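Local atomic coordinates of dehydrogenase (Thermotoga maritima, PDB entry 3EZY), a protein that catalyses the NAD(+)-dependent oxidation of myo-inositol to scyllo-inosose and probably serves in myo-inositol degradation. Residues A[309-312]-A[313-316]; A[290-293]-A[294-298]; A[37-40]-A[41-45]; A[202-206]-A[207-211]. All coordinates share one frame; numbering follows the deposited sequence. Where two conformers were deposited one is given.

Contact 1 (A[309-312]-A[313-316]); sequences GKMA and LLLG
Lys310 lies alongside Leu314 one helical turn further on, both side chains pointing the same way. The touch is between methylene and methyl: CG of Lys310 is 4.1 Å from CD1 of Leu314. The lysine leaves the backbone with CG anti to N (chi1 -171°) and stays extended, which carries its ammonium group beyond this contact, to a salt bridge with Asp105 of helix 101-114. The same leucine methyl is met more loosely by Met311, whose SD is 4.4 Å from Leu314 CD1.

Beneath the side chains runs the regular bonding of an alpha-helix. Leu313 N, Leu314 N, Leu315 N and Gly316 N each bond to the carbonyl oxygen four residues earlier. The bond from Leu314 N to Lys310 O is 2.9 Å long. Leu315 packs over the backbone of the previous turn, with CG 3.5 Å from Met311 O.

The helix, 306-325, is wedged between others. Lys310, Leu313 and Leu314 meet helix 101-114 through Leu101 and Val104. Ala312 and Leu315 face Ile175 and Phe178 of helix 174-185, and Leu315 also reaches Val192 of strand 189-197. The contact is mostly apolar, and the backbone N-H groups of 313-316 are all taken up in helical bonds. Lysine lends its aliphatic stem to the packing while its charge is matched by Asp105.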
loop_
_atom_site.group_PDB
_atom_site.type_symbol
_atom_site.label_atom_id
_atom_site.label_comp_id
_atom_site.label_asym_id
_atom_site.label_seq_id
_atom_site.Cartn_x
_atom_site.Cartn_y
_atom_site.Cartn_z
ATOM N N GLY A 309 -10.255 -23.230 -25.682
ATOM C CA GLY A 309 -9.107 -24.139 -25.665
ATOM C C GLY A 309 -8.348 -24.076 -26.993
ATOM O O GLY A 309 -7.130 -23.969 -27.015
ATOM N N LYS A 310 -9.062 -24.134 -28.108
ATOM C CA LYS A 310 -8.405 -24.062 -29.419
ATOM C C LYS A 310 -7.617 -22.751 -29.668
ATOM O O LYS A 310 -6.468 -22.760 -30.153
ATOM C CB LYS A 310 -9.449 -24.239 -30.533
ATOM C CG LYS A 310 -8.836 -24.386 -31.913
ATOM C CD LYS A 310 -9.918 -24.731 -32.933
ATOM C CE LYS A 310 -9.416 -24.621 -34.374
ATOM N NZ LYS A 310 -10.608 -24.758 -35.295
ATOM N N MET A 311 -8.240 -21.619 -29.374
ATOM C CA MET A 311 -7.579 -20.324 -29.616
ATOM C C MET A 311 -6.293 -20.159 -28.798
ATOM O O MET A 311 -5.260 -19.684 -29.293
ATOM C CB MET A 311 -8.540 -19.178 -29.317
ATOM C CG MET A 311 -9.789 -19.137 -30.242
ATOM S SD MET A 311 -9.347 -18.900 -32.019
ATOM C CE MET A 311 -7.866 -17.804 -31.878
ATOM N N ALA A 312 -6.343 -20.549 -27.541
ATOM C CA ALA A 312 -5.138 -20.482 -26.697
ATOM C C ALA A 312 -4.016 -21.346 -27.281
ATOM O O ALA A 312 -2.860 -20.965 -27.250
ATOM C CB ALA A 312 -5.462 -20.934 -25.307
ATOM N N LEU A 313 -4.359 -22.528 -27.779
ATOM C CA LEU A 313 -3.359 -23.408 -28.403
ATOM C C LEU A 313 -2.781 -22.777 -29.670
ATOM O O LEU A 313 -1.588 -22.846 -29.897
ATOM C CB LEU A 313 -3.953 -24.777 -28.757
ATOM C CG LEU A 313 -3.019 -25.773 -29.470
ATOM C CD1 LEU A 313 -1.779 -26.071 -28.619
ATOM C CD2 LEU A 313 -3.764 -27.124 -29.795
ATOM N N LEU A 314 -3.631 -22.181 -30.490
ATOM C CA LEU A 314 -3.143 -21.531 -31.710
ATOM C C LEU A 314 -2.191 -20.387 -31.363
ATOM O O LEU A 314 -1.174 -20.222 -32.011
ATOM C CB LEU A 314 -4.300 -21.036 -32.572
ATOM C CG LEU A 314 -5.082 -22.131 -33.350
ATOM C CD1 LEU A 314 -6.447 -21.639 -33.772
ATOM C CD2 LEU A 314 -4.301 -22.569 -34.589
ATOM N N LEU A 315 -2.508 -19.605 -30.334
ATOM C CA LEU A 315 -1.620 -18.504 -29.941
ATOM C C LEU A 315 -0.279 -19.085 -29.486
ATOM O O LEU A 315 0.780 -18.503 -29.729
ATOM C CB LEU A 315 -2.291 -17.662 -28.857
ATOM C CG LEU A 315 -3.405 -16.778 -29.436
ATOM C CD1 LEU A 315 -4.368 -16.271 -28.337
ATOM C CD2 LEU A 315 -2.741 -15.607 -30.166
ATOM N N GLY A 316 -0.330 -20.228 -28.805
ATOM C CA GLY A 316 0.898 -20.909 -28.406
ATOM C C GLY A 316 1.759 -21.322 -29.615
ATOM O O GLY A 316 2.966 -21.145 -29.611
#

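Contact 2 (A[290-293]-A[294-298]); sequences KTFI and KNVKS
Val296 sets its CG2 methyl over one face of the Phe292 ring, a CH-pi contact 4.0 Å from CG2 to the ring centroid and 19° off the normal. The methyl sits toward the ring's rim, near CE1 and CZ. Ile293 and Lys297 run side by side, with Ile293 CG2 3.5 Å from Lys297 CE. Asn295 folds back over the preceding turn, its CG 3.1 Å from Thr291 O. CG lies anti to the carbonyl carbon (chi1 -60°), which sets the amide beside the methyl of Thr291. Lys294 O takes both N and OG of Ser298, from opposite faces of its plane, with OG at 2.9 Å.

Partners further out fix these groups. Asn295 OD1 accepts from Ala303 N and ND2 donates to Glu300, which also pairs with Lys294 NZ. Replacing Asn295 by an alanine is likely to leave Ala303 N without its acceptor and Glu300 without one of its donors. Lys297 NZ bonds to Asp26 O. Phe292 packs on Ala67 and Leu69 of strand 67-70, Ile293 and Val296 on Leu3 of strand 3-8. The apolar side thus lies on the parallel sheet, while Lys294 and Asn295 are tied to residues further along the chain.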
loop_
_atom_site.group_PDB
_atom_site.type_symbol
_atom_site.label_atom_id
_atom_site.label_comp_id
_atom_site.label_asym_id
_atom_site.label_seq_id
_atom_site.Cartn_x
_atom_site.Cartn_y
_atom_site.Cartn_z
ATOM N N LYS A 290 -18.266 -25.287 -9.793
ATOM C CA LYS A 290 -19.665 -24.893 -9.588
ATOM C C LYS A 290 -20.275 -24.360 -10.893
ATOM O O LYS A 290 -21.470 -24.547 -11.146
ATOM C CB LYS A 290 -19.788 -23.820 -8.489
ATOM C CG LYS A 290 -19.308 -24.256 -7.129
ATOM C CD LYS A 290 -19.675 -23.155 -6.101
ATOM C CE LYS A 290 -19.190 -23.510 -4.674
ATOM N NZ LYS A 290 -18.962 -22.227 -3.853
ATOM N N THR A 291 -19.462 -23.673 -11.695
ATOM C CA THR A 291 -19.955 -23.062 -12.934
ATOM C C THR A 291 -20.267 -24.138 -13.972
ATOM O O THR A 291 -21.314 -24.081 -14.623
ATOM C CB THR A 291 -18.964 -22.017 -13.539
ATOM O OG1 THR A 291 -18.666 -21.022 -12.549
ATOM C CG2 THR A 291 -19.559 -21.327 -14.776
ATOM N N PHE A 292 -19.347 -25.086 -14.123
ATOM C CA PHE A 292 -19.559 -26.264 -14.964
ATOM C C PHE A 292 -20.869 -27.002 -14.611
ATOM O O PHE A 292 -21.659 -27.376 -15.489
ATOM C CB PHE A 292 -18.369 -27.243 -14.841
ATOM C CG PHE A 292 -18.587 -28.553 -15.608
ATOM C CD1 PHE A 292 -18.721 -28.535 -16.991
ATOM C CD2 PHE A 292 -18.687 -29.770 -14.942
ATOM C CE1 PHE A 292 -18.929 -29.688 -17.716
ATOM C CE2 PHE A 292 -18.887 -30.962 -15.658
ATOM C CZ PHE A 292 -19.015 -30.912 -17.051
ATOM N N ILE A 293 -21.075 -27.241 -13.330
ATOM C CA ILE A 293 -22.285 -27.906 -12.834
ATOM C C ILE A 293 -23.551 -27.074 -13.125
ATOM O O ILE A 293 -24.554 -27.614 -13.580
ATOM C CB ILE A 293 -22.132 -28.175 -11.331
ATOM C CG1 ILE A 293 -21.069 -29.252 -11.128
ATOM C CG2 ILE A 293 -23.496 -28.562 -10.685
ATOM C CD1 ILE A 293 -20.546 -29.308 -9.698
ATOM N N LYS A 294 -23.497 -25.768 -12.860
ATOM C CA LYS A 294 -24.557 -24.839 -13.242
ATOM C C LYS A 294 -24.868 -24.911 -14.735
ATOM O O LYS A 294 -26.042 -24.978 -15.116
ATOM C CB LYS A 294 -24.159 -23.392 -12.903
ATOM C CG LYS A 294 -25.245 -22.334 -13.292
ATOM C CD LYS A 294 -24.824 -20.873 -12.998
ATOM C CE LYS A 294 -23.682 -20.401 -13.923
ATOM N NZ LYS A 294 -24.167 -19.850 -15.260
ATOM N N ASN A 295 -23.838 -24.910 -15.592
ATOM C CA ASN A 295 -24.096 -24.932 -17.036
ATOM C C ASN A 295 -24.810 -26.244 -17.389
ATOM O O ASN A 295 -25.763 -26.262 -18.164
ATOM C CB ASN A 295 -22.817 -24.885 -17.882
ATOM C CG ASN A 295 -21.974 -23.650 -17.639
ATOM O OD1 ASN A 295 -20.759 -23.723 -17.784
ATOM N ND2 ASN A 295 -22.604 -22.515 -17.313
ATOM N N VAL A 296 -24.291 -27.348 -16.859
ATOM C CA VAL A 296 -24.899 -28.664 -17.065
ATOM C C VAL A 296 -26.353 -28.737 -16.595
ATOM O O VAL A 296 -27.237 -29.099 -17.354
ATOM C CB VAL A 296 -24.095 -29.776 -16.381
ATOM C CG1 VAL A 296 -24.905 -31.097 -16.394
ATOM C CG2 VAL A 296 -22.765 -29.941 -17.078
ATOM N N LYS A 297 -26.597 -28.386 -15.347
ATOM C CA LYS A 297 -27.940 -28.425 -14.807
ATOM C C LYS A 297 -28.908 -27.540 -15.567
ATOM O O LYS A 297 -30.103 -27.858 -15.673
ATOM C CB LYS A 297 -27.950 -27.982 -13.349
ATOM C CG LYS A 297 -27.396 -28.966 -12.371
ATOM C CD LYS A 297 -27.470 -28.316 -11.006
ATOM C CE LYS A 297 -26.868 -29.166 -9.903
ATOM N NZ LYS A 297 -27.830 -30.194 -9.406
ATOM N N SER A 298 -28.409 -26.415 -16.066
ATOM C CA SER A 298 -29.279 -25.398 -16.632
ATOM C C SER A 298 -29.324 -25.472 -18.150
ATOM O O SER A 298 -30.031 -24.693 -18.791
ATOM C CB SER A 298 -28.830 -24.010 -16.161
ATOM O OG SER A 298 -28.702 -23.987 -14.731
#

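Contact 3 (A[37-40]-A[41-45]); sequences EDRL and REMKE
Arg41 N bonds to Glu37 O at 2.9 Å, with an angle of 171° at the hydrogen. Glu42 N, Met43 N and Lys44 N bond in the same way to Asp38 O, Arg39 O and Leu40 O.

The side-chain charges are joined less directly. Asp38 and Arg41 lie side by side and point the same way, their carboxylate and guanidinium planes 26° apart. Asp38 OD1 and Arg41 NH1 are 4.2 Å apart, beyond a salt bridge. A water joins them: it donates to Asp38 OD1 at 2.5 Å and accepts a weak bond from Arg41 NH1 at 3.4 Å. The attraction is therefore probably modest.

This is helix 37-47, the crossover helix between strands 27-33 and 51-53 in a beta-alpha-beta unit of the Rossmann fold. Arg39 turns from it toward the glycine-rich loop after strand 3-8. Its NE donates to Leu10 O and its NH2 to Thr15 OG1, which fixes the guanidinium plane.

Met43, in the one of its two conformers described here, covers one face of that plane. Its CG stands 4.1 Å from Arg39 CZ, over the centre of the group. The arginine reaches this place by a bend at chi2 (64°) after leaving anti to N. Met43 also packs on Leu10 and Ile32. Leu40 is buried against Ile32 and Ala52 of the two flanking strands. Lys44 rests on Ala52 and bonds through NZ to Val49 O.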
loop_
_atom_site.group_PDB
_atom_site.type_symbol
_atom_site.label_atom_id
_atom_site.label_comp_id
_atom_site.label_asym_id
_atom_site.label_seq_id
_atom_site.Cartn_x
_atom_site.Cartn_y
_atom_site.Cartn_z
ATOM N N GLU A 37 -3.509 -48.369 -8.784
ATOM C CA GLU A 37 -4.487 -49.088 -7.967
ATOM C C GLU A 37 -4.538 -48.640 -6.502
ATOM O O GLU A 37 -5.604 -48.544 -5.924
ATOM C CB GLU A 37 -4.300 -50.614 -8.067
ATOM C CG GLU A 37 -4.924 -51.258 -9.338
ATOM C CD GLU A 37 -5.569 -52.630 -9.084
ATOM O OE1 GLU A 37 -4.950 -53.468 -8.388
ATOM O OE2 GLU A 37 -6.704 -52.866 -9.582
ATOM N N ASP A 38 -3.383 -48.354 -5.898
ATOM C CA ASP A 38 -3.420 -47.961 -4.481
ATOM C C ASP A 38 -3.957 -46.547 -4.284
ATOM O O ASP A 38 -4.700 -46.294 -3.332
ATOM C CB ASP A 38 -2.061 -48.134 -3.817
ATOM C CG ASP A 38 -1.582 -49.568 -3.878
ATOM O OD1 ASP A 38 -2.010 -50.391 -3.010
ATOM O OD2 ASP A 38 -0.792 -49.865 -4.820
ATOM N N ARG A 39 -3.593 -45.653 -5.199
ATOM C CA ARG A 39 -4.181 -44.314 -5.282
ATOM C C ARG A 39 -5.714 -44.398 -5.346
ATOM O O ARG A 39 -6.420 -43.821 -4.511
ATOM C CB ARG A 39 -3.619 -43.598 -6.513
ATOM C CG ARG A 39 -4.007 -42.087 -6.638
ATOM C CD ARG A 39 -3.444 -41.255 -5.494
ATOM N NE ARG A 39 -3.915 -39.872 -5.545
ATOM C CZ ARG A 39 -3.979 -39.060 -4.492
ATOM N NH1 ARG A 39 -3.589 -39.500 -3.289
ATOM N NH2 ARG A 39 -4.438 -37.803 -4.630
ATOM N N LEU A 40 -6.222 -45.136 -6.334
ATOM C CA LEU A 40 -7.650 -45.404 -6.457
ATOM C C LEU A 40 -8.294 -45.950 -5.151
ATOM O O LEU A 40 -9.288 -45.412 -4.669
ATOM C CB LEU A 40 -7.842 -46.414 -7.574
ATOM C CG LEU A 40 -9.270 -46.595 -8.089
ATOM C CD1 LEU A 40 -9.792 -45.208 -8.517
ATOM C CD2 LEU A 40 -9.239 -47.572 -9.256
ATOM N N ARG A 41 -7.723 -47.031 -4.590
ATOM C CA ARG A 41 -8.177 -47.615 -3.325
ATOM C C ARG A 41 -8.227 -46.586 -2.215
ATOM O O ARG A 41 -9.222 -46.467 -1.473
ATOM C CB ARG A 41 -7.135 -48.608 -2.783
ATOM C CG ARG A 41 -7.120 -49.977 -3.304
ATOM C CD ARG A 41 -6.055 -50.728 -2.490
ATOM N NE ARG A 41 -6.632 -51.518 -1.415
ATOM C CZ ARG A 41 -6.061 -52.618 -0.907
ATOM N NH1 ARG A 41 -4.904 -53.039 -1.378
ATOM N NH2 ARG A 41 -6.652 -53.318 0.055
ATOM N N GLU A 42 -7.108 -45.891 -2.042
ATOM C CA GLU A 42 -7.025 -44.943 -0.945
ATOM C C GLU A 42 -8.027 -43.810 -1.073
ATOM O O GLU A 42 -8.659 -43.430 -0.094
ATOM C CB GLU A 42 -5.593 -44.447 -0.760
ATOM C CG GLU A 42 -4.804 -45.496 0.033
ATOM C CD GLU A 42 -3.296 -45.387 -0.140
ATOM O OE1 GLU A 42 -2.821 -44.376 -0.722
ATOM O OE2 GLU A 42 -2.588 -46.312 0.321
ATOM N N MET A 43 -8.193 -43.278 -2.270
ATOM C CA MET A 43 -9.107 -42.147 -2.454
ATOM C C MET A 43 -10.561 -42.610 -2.362
ATOM O O MET A 43 -11.428 -41.874 -1.884
ATOM C CB MET A 43 -8.850 -41.397 -3.766
ATOM C CG MET A 43 -7.778 -40.242 -3.692
ATOM S SD MET A 43 -7.979 -39.091 -2.282
ATOM C CE MET A 43 -6.689 -39.697 -1.226
ATOM N N LYS A 44 -10.834 -43.835 -2.793
ATOM C CA LYS A 44 -12.196 -44.335 -2.677
ATOM C C LYS A 44 -12.585 -44.340 -1.218
ATOM O O LYS A 44 -13.673 -43.919 -0.840
ATOM C CB LYS A 44 -12.329 -45.749 -3.244
ATOM C CG LYS A 44 -13.784 -46.229 -3.358
ATOM C CD LYS A 44 -13.808 -47.742 -3.456
ATOM C CE LYS A 44 -15.096 -48.253 -3.988
ATOM N NZ LYS A 44 -16.180 -47.996 -3.039
ATOM N N GLU A 45 -11.684 -44.829 -0.386
ATOM C CA GLU A 45 -12.003 -44.902 1.021
ATOM C C GLU A 45 -11.987 -43.541 1.722
ATOM O O GLU A 45 -12.866 -43.258 2.541
ATOM C CB GLU A 45 -11.088 -45.884 1.725
ATOM C CG GLU A 45 -11.748 -46.464 2.939
ATOM C CD GLU A 45 -10.771 -47.181 3.821
ATOM O OE1 GLU A 45 -9.546 -47.004 3.593
ATOM O OE2 GLU A 45 -11.234 -47.904 4.737
HETATM O O HOH W 1 -3.173 -52.247 -4.237
#

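Contact 4 (A[202-206]-A[207-211]); sequences EEIGK and AGDVD
Ile204 makes the van der Waals contacts of this turn. Its CG2 lies 3.8 Å from CB of Asp209 and 3.6 Å from the carbonyl oxygen of Val210. Its CD1 reaches CB of Asp211 at 4.0 Å, the two side chains crossing at about a right angle. With CG1 anti to the carbonyl carbon (chi1 -66°), the CG2 branch faces Asp209 and Val210, and the extended CG1 branch carries CD1 to Asp211.

The backbone bonds close the helix with a Schellman motif. Asp209 N bonds to Ile204 O at 3.0 Å. Gly208 N bonds to Gly205 O, approaching from above the carbonyl plane. Ala207 N bonds to Glu203 O in the last regular turn. Gly208 has phi of 83°, where a CB would jam against the preceding carbonyl oxygen, so the turn calls for glycine. Gly205 CA adds a CH...O contact to Asp209 O.

Among charged groups, Lys206 NZ forms a salt bridge to Glu203 OE2 at 3.1 Å, on the syn side of the carboxylate but 28° out of its plane. Asp209 OD1 accepts a hydrogen bond from Ile169 N, and a weak one from Val210 N. Both Asp211 oxygens accept backbone N-H groups, from Leu199, Val200 and Asp201.

Ile204 and Asp209 both pack on Ile163 of helix 160-164. Asp211 bonds through its backbone to Ser197 and Arg231, and leads into strand 212-219 of the large mixed sheet.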
loop_
_atom_site.group_PDB
_atom_site.type_symbol
_atom_site.label_atom_id
_atom_site.label_comp_id
_atom_site.label_asym_id
_atom_site.label_seq_id
_atom_site.Cartn_x
_atom_site.Cartn_y
_atom_site.Cartn_z
ATOM N N GLU A 202 19.857 -24.699 -16.828
ATOM C CA GLU A 202 20.437 -25.115 -18.115
ATOM C C GLU A 202 19.801 -26.404 -18.680
ATOM O O GLU A 202 19.764 -26.589 -19.894
ATOM C CB GLU A 202 21.959 -25.266 -18.001
ATOM C CG GLU A 202 22.346 -26.546 -17.275
ATOM C CD GLU A 202 23.861 -26.718 -17.149
ATOM O OE1 GLU A 202 24.284 -27.499 -16.263
ATOM O OE2 GLU A 202 24.612 -26.055 -17.919
ATOM N N GLU A 203 19.268 -27.268 -17.816
ATOM C CA GLU A 203 18.594 -28.499 -18.277
ATOM C C GLU A 203 17.351 -28.226 -19.125
ATOM O O GLU A 203 17.081 -28.938 -20.101
ATOM C CB GLU A 203 18.239 -29.424 -17.109
ATOM C CG GLU A 203 19.449 -30.096 -16.423
ATOM C CD GLU A 203 20.282 -30.983 -17.376
ATOM O OE1 GLU A 203 19.713 -31.826 -18.134
ATOM O OE2 GLU A 203 21.529 -30.821 -17.369
ATOM N N ILE A 204 16.600 -27.181 -18.764
ATOM C CA ILE A 204 15.459 -26.767 -19.539
ATOM C C ILE A 204 15.936 -26.397 -20.933
ATOM O O ILE A 204 15.286 -26.723 -21.927
ATOM C CB ILE A 204 14.683 -25.621 -18.801
ATOM C CG1 ILE A 204 14.082 -26.185 -17.500
ATOM C CG2 ILE A 204 13.629 -24.978 -19.668
ATOM C CD1 ILE A 204 13.807 -25.138 -16.443
ATOM N N GLY A 205 17.073 -25.720 -21.014
ATOM C CA GLY A 205 17.626 -25.317 -22.315
ATOM C C GLY A 205 18.047 -26.508 -23.158
ATOM O O GLY A 205 17.792 -26.559 -24.366
ATOM N N LYS A 206 18.671 -27.480 -22.495
ATOM C CA LYS A 206 19.150 -28.696 -23.143
ATOM C C LYS A 206 17.974 -29.525 -23.646
ATOM O O LYS A 206 18.049 -30.177 -24.694
ATOM C CB LYS A 206 20.072 -29.464 -22.188
ATOM C CG LYS A 206 21.442 -28.793 -22.102
ATOM C CD LYS A 206 22.174 -29.061 -20.781
ATOM C CE LYS A 206 22.326 -30.549 -20.528
ATOM N NZ LYS A 206 23.549 -30.885 -19.708
ATOM N N ALA A 207 16.853 -29.434 -22.938
ATOM C CA ALA A 207 15.638 -30.075 -23.403
ATOM C C ALA A 207 14.945 -29.319 -24.529
ATOM O O ALA A 207 13.853 -29.713 -24.944
ATOM C CB ALA A 207 14.679 -30.300 -22.233
ATOM N N GLY A 208 15.556 -28.238 -25.028
ATOM C CA GLY A 208 14.975 -27.441 -26.127
ATOM C C GLY A 208 13.929 -26.376 -25.761
ATOM O O GLY A 208 13.273 -25.811 -26.633
ATOM N N ASP A 209 13.763 -26.092 -24.473
ATOM C CA ASP A 209 12.703 -25.176 -24.016
ATOM C C ASP A 209 13.373 -23.907 -23.457
ATOM O O ASP A 209 14.598 -23.825 -23.414
ATOM C CB ASP A 209 11.888 -25.895 -22.933
ATOM C CG ASP A 209 10.562 -25.197 -22.586
ATOM O OD1 ASP A 209 10.122 -24.215 -23.267
ATOM O OD2 ASP A 209 9.956 -25.664 -21.585
ATOM N N VAL A 210 12.576 -22.935 -22.991
ATOM C CA VAL A 210 13.121 -21.757 -22.345
ATOM C C VAL A 210 12.445 -21.694 -20.985
ATOM O O VAL A 210 11.427 -22.357 -20.785
ATOM C CB VAL A 210 12.861 -20.463 -23.177
ATOM C CG1 VAL A 210 13.641 -20.506 -24.503
ATOM C CG2 VAL A 210 11.359 -20.286 -23.446
ATOM N N ASP A 211 12.998 -20.930 -20.056
ATOM C CA ASP A 211 12.384 -20.820 -18.719
ATOM C C ASP A 211 11.890 -19.409 -18.363
ATOM O O ASP A 211 11.347 -19.198 -17.267
ATOM C CB ASP A 211 13.338 -21.326 -17.622
ATOM C CG ASP A 211 14.689 -20.661 -17.661
ATOM O OD1 ASP A 211 14.769 -19.445 -17.921
ATOM O OD2 ASP A 211 15.697 -21.363 -17.390
#

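Overall arrangement
All four contacts are local, and none touches another. Contact 3 lies in the Rossmann domain, and contact 2 packs against that domain's parallel sheet; their centres are 27 Å apart. Contact 4 belongs to the C-terminal domain, about 36 Å from contact 3 and 40 Å from contact 2, centre to centre. Contact 1 bridges the domains: helix 306-325 touches both helix 101-114 and strand 189-197. Its centre is 24 Å from contact 2, on the preceding helix, and 22 Å from contact 4. Contact 3 approaches the probable NAD-binding end of the fold, since Arg39 lies near, without touching, the glycines of a GxGxxG pattern.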